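Local structure of ORF10 (Moritella marina, 6RIW) at residues 147-152 with 934-939; 617-622 with 924-929. The protein probably catalyses chain-extending condensation in polyunsaturated fatty acid synthesis, this chain being the ketosynthase-chain length factor didomain of a longer protein. One frame throughout, in Å; residues are numbered along the deposited sequence.

Contact 1. Residues 147-152 with 934-939; sequences AVLHPD and AQFAGK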
loop_
_atom_site.group_PDB
_atom_site.type_symbol
_atom_site.label_atom_id
_atom_site.label_comp_id
_atom_site.label_asym_id
_atom_site.label_seq_id
_atom_site.Cartn_x
_atom_site.Cartn_y
_atom_site.Cartn_z
ATOM N N ALA A 147 -38.578 3.127 4.669
ATOM C CA ALA A 147 -39.565 3.310 3.605
ATOM C C ALA A 147 -40.267 2.007 3.259
ATOM O O ALA A 147 -41.445 2.020 2.875
ATOM C CB ALA A 147 -38.897 3.901 2.357
ATOM N N VAL A 148 -39.581 0.877 3.395
ATOM C CA VAL A 148 -40.150 -0.411 3.013
ATOM C C VAL A 148 -40.989 -1.010 4.140
ATOM O O VAL A 148 -42.101 -1.498 3.909
ATOM C CB VAL A 148 -39.025 -1.371 2.576
ATOM C CG1 VAL A 148 -39.549 -2.771 2.413
ATOM C CG2 VAL A 148 -38.410 -0.894 1.258
ATOM N N LEU A 149 -40.476 -0.974 5.370
ATOM C CA LEU A 149 -40.993 -1.783 6.474
ATOM C C LEU A 149 -41.855 -1.002 7.454
ATOM O O LEU A 149 -42.951 -1.448 7.810
ATOM C CB LEU A 149 -39.830 -2.428 7.240
ATOM C CG LEU A 149 -38.910 -3.339 6.421
ATOM C CD1 LEU A 149 -37.688 -3.761 7.247
ATOM C CD2 LEU A 149 -39.680 -4.552 5.932
ATOM N N HIS A 150 -41.382 0.151 7.894
ATOM C CA HIS A 150 -41.953 0.822 9.044
ATOM C C HIS A 150 -41.195 2.118 9.262
ATOM O O HIS A 150 -39.952 2.106 9.290
ATOM C CB HIS A 150 -41.864 -0.087 10.282
ATOM C CG HIS A 150 -42.761 0.323 11.404
ATOM N ND1 HIS A 150 -42.643 1.540 12.045
ATOM C CD2 HIS A 150 -43.776 -0.334 12.021
ATOM C CE1 HIS A 150 -43.553 1.622 12.998
ATOM N NE2 HIS A 150 -44.256 0.500 13.001
ATOM N N PRO A 151 -41.897 3.248 9.400
ATOM C CA PRO A 151 -41.215 4.529 9.627
ATOM C C PRO A 151 -40.357 4.546 10.876
ATOM O O PRO A 151 -39.446 5.377 10.976
ATOM C CB PRO A 151 -42.372 5.529 9.738
ATOM C CG PRO A 151 -43.561 4.699 10.104
ATOM C CD PRO A 151 -43.364 3.390 9.406
ATOM N N ASP A 152 -40.608 3.654 11.827
ATOM C CA ASP A 152 -39.823 3.589 13.055
ATOM C C ASP A 152 -38.769 2.488 13.021
ATOM O O ASP A 152 -38.140 2.215 14.048
ATOM C CB ASP A 152 -40.758 3.399 14.256
ATOM C CG ASP A 152 -41.731 4.566 14.425
ATOM O OD1 ASP A 152 -41.337 5.739 14.188
ATOM O OD2 ASP A 152 -42.900 4.311 14.789
ATOM N N ALA A 934 -46.194 -7.082 6.213
ATOM C CA ALA A 934 -47.404 -7.301 7.008
ATOM C C ALA A 934 -47.081 -7.676 8.445
ATOM O O ALA A 934 -47.887 -7.434 9.347
ATOM C CB ALA A 934 -48.253 -8.397 6.366
ATOM N N GLN A 935 -45.927 -8.288 8.677
ATOM C CA GLN A 935 -45.445 -8.528 10.029
ATOM C C GLN A 935 -45.038 -7.247 10.749
ATOM O O GLN A 935 -44.774 -7.287 11.959
ATOM C CB GLN A 935 -44.262 -9.481 9.974
ATOM C CG GLN A 935 -44.653 -10.902 9.673
ATOM C CD GLN A 935 -45.066 -11.625 10.923
ATOM O OE1 GLN A 935 -46.246 -11.667 11.263
ATOM N NE2 GLN A 935 -44.091 -12.177 11.639
ATOM N N PHE A 936 -44.944 -6.129 10.032
ATOM C CA PHE A 936 -44.603 -4.840 10.614
ATOM C C PHE A 936 -45.809 -3.921 10.741
ATOM O O PHE A 936 -45.783 -3.002 11.564
ATOM C CB PHE A 936 -43.537 -4.129 9.753
ATOM C CG PHE A 936 -42.101 -4.482 10.099
ATOM C CD1 PHE A 936 -41.460 -5.536 9.480
ATOM C CD2 PHE A 936 -41.385 -3.717 11.015
ATOM C CE1 PHE A 936 -40.152 -5.858 9.786
ATOM C CE2 PHE A 936 -40.058 -4.016 11.317
ATOM C CZ PHE A 936 -39.437 -5.089 10.703
ATOM N N ALA A 937 -46.860 -4.158 9.957
ATOM C CA ALA A 937 -47.956 -3.204 9.825
ATOM C C ALA A 937 -48.613 -2.912 11.168
ATOM O O ALA A 937 -48.970 -3.830 11.913
ATOM C CB ALA A 937 -48.997 -3.745 8.840
ATOM N N GLY A 938 -48.758 -1.622 11.476
ATOM C CA GLY A 938 -49.457 -1.162 12.665
ATOM C C GLY A 938 -48.804 -1.481 13.995
ATOM O O GLY A 938 -49.400 -1.191 15.032
ATOM N N LYS A 939 -47.600 -2.054 14.011
ATOM C CA LYS A 939 -46.961 -2.453 15.261
ATOM C C LYS A 939 -46.238 -1.282 15.926
ATOM O O LYS A 939 -45.826 -0.321 15.271
ATOM C CB LYS A 939 -45.976 -3.597 15.020
ATOM C CG LYS A 939 -46.582 -4.790 14.314
ATOM C CD LYS A 939 -47.267 -5.731 15.297
ATOM C CE LYS A 939 -47.352 -7.158 14.741
ATOM N NZ LYS A 939 -46.056 -7.897 14.893
#

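Contact 2. Residues 617-622 with 924-929; sequences REELTN and SASSSL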
loop_
_atom_site.group_PDB
_atom_site.type_symbol
_atom_site.label_atom_id
_atom_site.label_comp_id
_atom_site.label_asym_id
_atom_site.label_seq_id
_atom_site.Cartn_x
_atom_site.Cartn_y
_atom_site.Cartn_z
ATOM N N ARG A 617 -35.892 -13.465 7.664
ATOM C CA ARG A 617 -34.772 -12.623 8.077
ATOM C C ARG A 617 -33.618 -12.723 7.086
ATOM O O ARG A 617 -32.958 -11.719 6.786
ATOM C CB ARG A 617 -34.315 -13.030 9.485
ATOM C CG ARG A 617 -33.041 -12.351 9.966
ATOM C CD ARG A 617 -32.765 -12.664 11.432
ATOM N NE ARG A 617 -32.037 -13.917 11.587
ATOM C CZ ARG A 617 -32.490 -14.967 12.268
ATOM N NH1 ARG A 617 -33.679 -14.914 12.862
ATOM N NH2 ARG A 617 -31.753 -16.073 12.353
ATOM N N GLU A 618 -33.358 -13.926 6.563
ATOM C CA GLU A 618 -32.283 -14.076 5.581
ATOM C C GLU A 618 -32.610 -13.354 4.287
ATOM O O GLU A 618 -31.739 -12.694 3.704
ATOM C CB GLU A 618 -32.002 -15.550 5.310
ATOM C CG GLU A 618 -31.339 -16.229 6.509
ATOM C CD GLU A 618 -31.025 -17.690 6.270
ATOM O OE1 GLU A 618 -31.598 -18.269 5.319
ATOM O OE2 GLU A 618 -30.219 -18.259 7.046
ATOM N N GLU A 619 -33.864 -13.448 3.841
ATOM C CA GLU A 619 -34.284 -12.736 2.640
ATOM C C GLU A 619 -34.202 -11.224 2.820
ATOM O O GLU A 619 -33.742 -10.518 1.923
ATOM C CB GLU A 619 -35.707 -13.137 2.270
ATOM C CG GLU A 619 -36.264 -12.360 1.091
ATOM C CD GLU A 619 -35.699 -12.848 -0.238
ATOM O OE1 GLU A 619 -34.973 -13.876 -0.236
ATOM O OE2 GLU A 619 -35.991 -12.215 -1.280
ATOM N N LEU A 620 -34.675 -10.704 3.953
ATOM C CA LEU A 620 -34.550 -9.274 4.216
ATOM C C LEU A 620 -33.083 -8.846 4.243
ATOM O O LEU A 620 -32.714 -7.800 3.684
ATOM C CB LEU A 620 -35.222 -8.938 5.544
ATOM C CG LEU A 620 -35.184 -7.470 5.966
ATOM C CD1 LEU A 620 -35.962 -6.615 5.000
ATOM C CD2 LEU A 620 -35.755 -7.354 7.363
ATOM N N THR A 621 -32.245 -9.631 4.920
ATOM C CA THR A 621 -30.815 -9.330 4.986
ATOM C C THR A 621 -30.193 -9.340 3.594
ATOM O O THR A 621 -29.417 -8.445 3.249
ATOM C CB THR A 621 -30.114 -10.326 5.911
ATOM O OG1 THR A 621 -30.728 -10.276 7.214
ATOM C CG2 THR A 621 -28.652 -9.960 6.067
ATOM N N ASN A 622 -30.562 -10.312 2.763
ATOM C CA ASN A 622 -29.989 -10.400 1.418
ATOM C C ASN A 622 -30.379 -9.208 0.551
ATOM O O ASN A 622 -29.574 -8.739 -0.268
ATOM C CB ASN A 622 -30.431 -11.702 0.757
ATOM C CG ASN A 622 -29.669 -12.895 1.275
ATOM O OD1 ASN A 622 -28.584 -12.749 1.851
ATOM N ND2 ASN A 622 -30.230 -14.088 1.089
ATOM N N SER A 924 -37.266 -3.398 -4.437
ATOM C CA SER A 924 -36.961 -4.818 -4.536
ATOM C C SER A 924 -38.175 -5.582 -5.040
ATOM O O SER A 924 -39.311 -5.295 -4.650
ATOM C CB SER A 924 -36.537 -5.377 -3.180
ATOM O OG SER A 924 -36.612 -6.787 -3.193
ATOM N N ALA A 925 -37.922 -6.547 -5.923
ATOM C CA ALA A 925 -38.954 -7.402 -6.495
ATOM C C ALA A 925 -39.138 -8.705 -5.712
ATOM O O ALA A 925 -39.781 -9.632 -6.215
ATOM C CB ALA A 925 -38.628 -7.704 -7.962
ATOM N N SER A 926 -38.583 -8.788 -4.504
ATOM C CA SER A 926 -38.726 -9.979 -3.675
ATOM C C SER A 926 -40.191 -10.265 -3.364
ATOM O O SER A 926 -40.915 -9.400 -2.857
ATOM C CB SER A 926 -37.945 -9.806 -2.370
ATOM O OG SER A 926 -38.420 -10.707 -1.382
ATOM N N SER A 927 -40.610 -11.505 -3.639
ATOM C CA SER A 927 -41.988 -11.918 -3.372
ATOM C C SER A 927 -42.279 -12.001 -1.875
ATOM O O SER A 927 -43.333 -11.540 -1.417
ATOM C CB SER A 927 -42.259 -13.265 -4.041
ATOM O OG SER A 927 -41.149 -14.135 -3.875
ATOM N N SER A 928 -41.366 -12.584 -1.091
ATOM C CA SER A 928 -41.612 -12.717 0.341
ATOM C C SER A 928 -41.592 -11.382 1.077
ATOM O O SER A 928 -41.916 -11.344 2.269
ATOM C CB SER A 928 -40.596 -13.675 0.967
ATOM O OG SER A 928 -39.269 -13.314 0.637
ATOM N N LEU A 929 -41.243 -10.291 0.400
ATOM C CA LEU A 929 -41.232 -8.988 1.056
ATOM C C LEU A 929 -42.630 -8.558 1.485
ATOM O O LEU A 929 -42.780 -7.866 2.500
ATOM C CB LEU A 929 -40.602 -7.948 0.123
ATOM C CG LEU A 929 -40.121 -6.629 0.730
ATOM C CD1 LEU A 929 -39.166 -6.858 1.895
ATOM C CD2 LEU A 929 -39.473 -5.754 -0.338
#

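Contact 1. Residues 147-152 with 934-939
His150 bridges to Phe936 and Lys939 in the loop that follows helix 929-934. Its CB points toward that loop and lies 3.7 Å from Phe936 CD2, meeting the phenyl ring obliquely. CG stands anti to the backbone N (chi1 -163°), which carries the imidazole on past the phenyl group toward the backbone oxygens of 936-939. CD2 then comes 3.4 Å from Phe936 O, which lies in the ring plane at its edge. At the tip, NE2 donates to Lys939 O at 2.9 Å, with an N-H...O angle of 155° and the oxygen somewhat out of the imidazole plane. The other ring nitrogen, ND1, accepts from Asp152 N in the ring plane, also at 2.9 Å; one nitrogen donating and the other accepting is consistent with a neutral ring protonated on NE2, its rotation held by a bond at each nitrogen.

The receiving loop is a type II beta turn from Phe936 to Lys939, closed by Lys939 N bonding Phe936 O at 3.2 Å; Gly938, with positive phi, takes the third position. The histidine thus meets both ends of the turn, joining the loop just after helix 129-148, in the first ketosynthase region, to the C-terminal part of this chain. A leucine in its place would probably leave Lys939 O and Asp152 N without their imidazole partners and the turn less firmly attached to 147-152.

Leu149 supplies the apolar half. Its CB sits over the Phe936 ring centroid at 4.0 Å, only 5° off the normal, a CH-pi contact, while CD2 approaches Phe936 CD1 at 4.1 Å. Phe936 also packs on Ile610 and Leu941, and Leu149 on Ile932 of helix 929-934.

Contact 2. Residues 617-622 with 924-929
Glu619 takes its hydrogen bond from Ser926 on the less usual anti side of the carboxylate: Ser926 OG donates to Glu619 OE2 at 2.9 Å from 23° out of the carboxylate plane. The glutamate reaches this point through a bent chain. CG is anti to the backbone N (chi1 176°), leading off the helix toward 924-929, and the turn at chi2 (76°) then folds the carboxylate over to Ser926. Ser926 CB follows its hydroxyl in, 3.3 Å from Glu619 OE2.

At the bend, Ser928 OG lies 3.2 Å from Glu619 CG, so this second serine meets the aliphatic part of the side chain. The two hydroxyls are themselves joined, weakly: Ser928 OG donates to Ser926 OG at 3.4 Å. Two bonds, the first of them weak, thus connect Ser928 through Ser926 to the carboxylate, whose negative charge would be expected to favour hydroxyl hydrogens pointing its way. Glu619 also touches a crystal neighbour, so the lattice may have some influence on its conformation.

Beside this polar strip lies a sparser apolar one. Leu620 CD1 and Leu929 CD1 approach to only 4.5 Å, a loose contact; both side chains also touch other neighbours: Leu620 meets Ile601 and Leu605 of helix 597-608 and Leu145 of helix 129-148, Leu929 meets Ile623.

The loop between helices 917-922 and 929-934 is thereby laid against one flank of helix 614-628, in the second ketosynthase-like region. Within the loop, Ser924 OG accepts from Ser926 N at 3.1 Å; acceptance from the backbone two residues on defines an ST turn, one that ends at the serine bonded to Glu619.

In the fold
The centres of contacts 1 and 2 lie about 14 Å apart at the periphery, about 45 and 38 Å from the centre of the chain. Their segments follow the order 147-152, 617-622, 924-929, 934-939, so both segments of contact 2 fall between those of contact 1. The short helix 929-934 joins the two later segments. Direct packing links the contacts: Leu149 CD1 lies 4.0 Å from Leu620 CD1, and Val148 CG1 4.1 Å from Leu929 CD2. The C-terminal part of the chain thus touches helix 129-148 and the loop that follows it, in the first ketosynthase region, and helix 614-628 in the second, consistent with its linking the two halves of the didomain, away from the magnesium site.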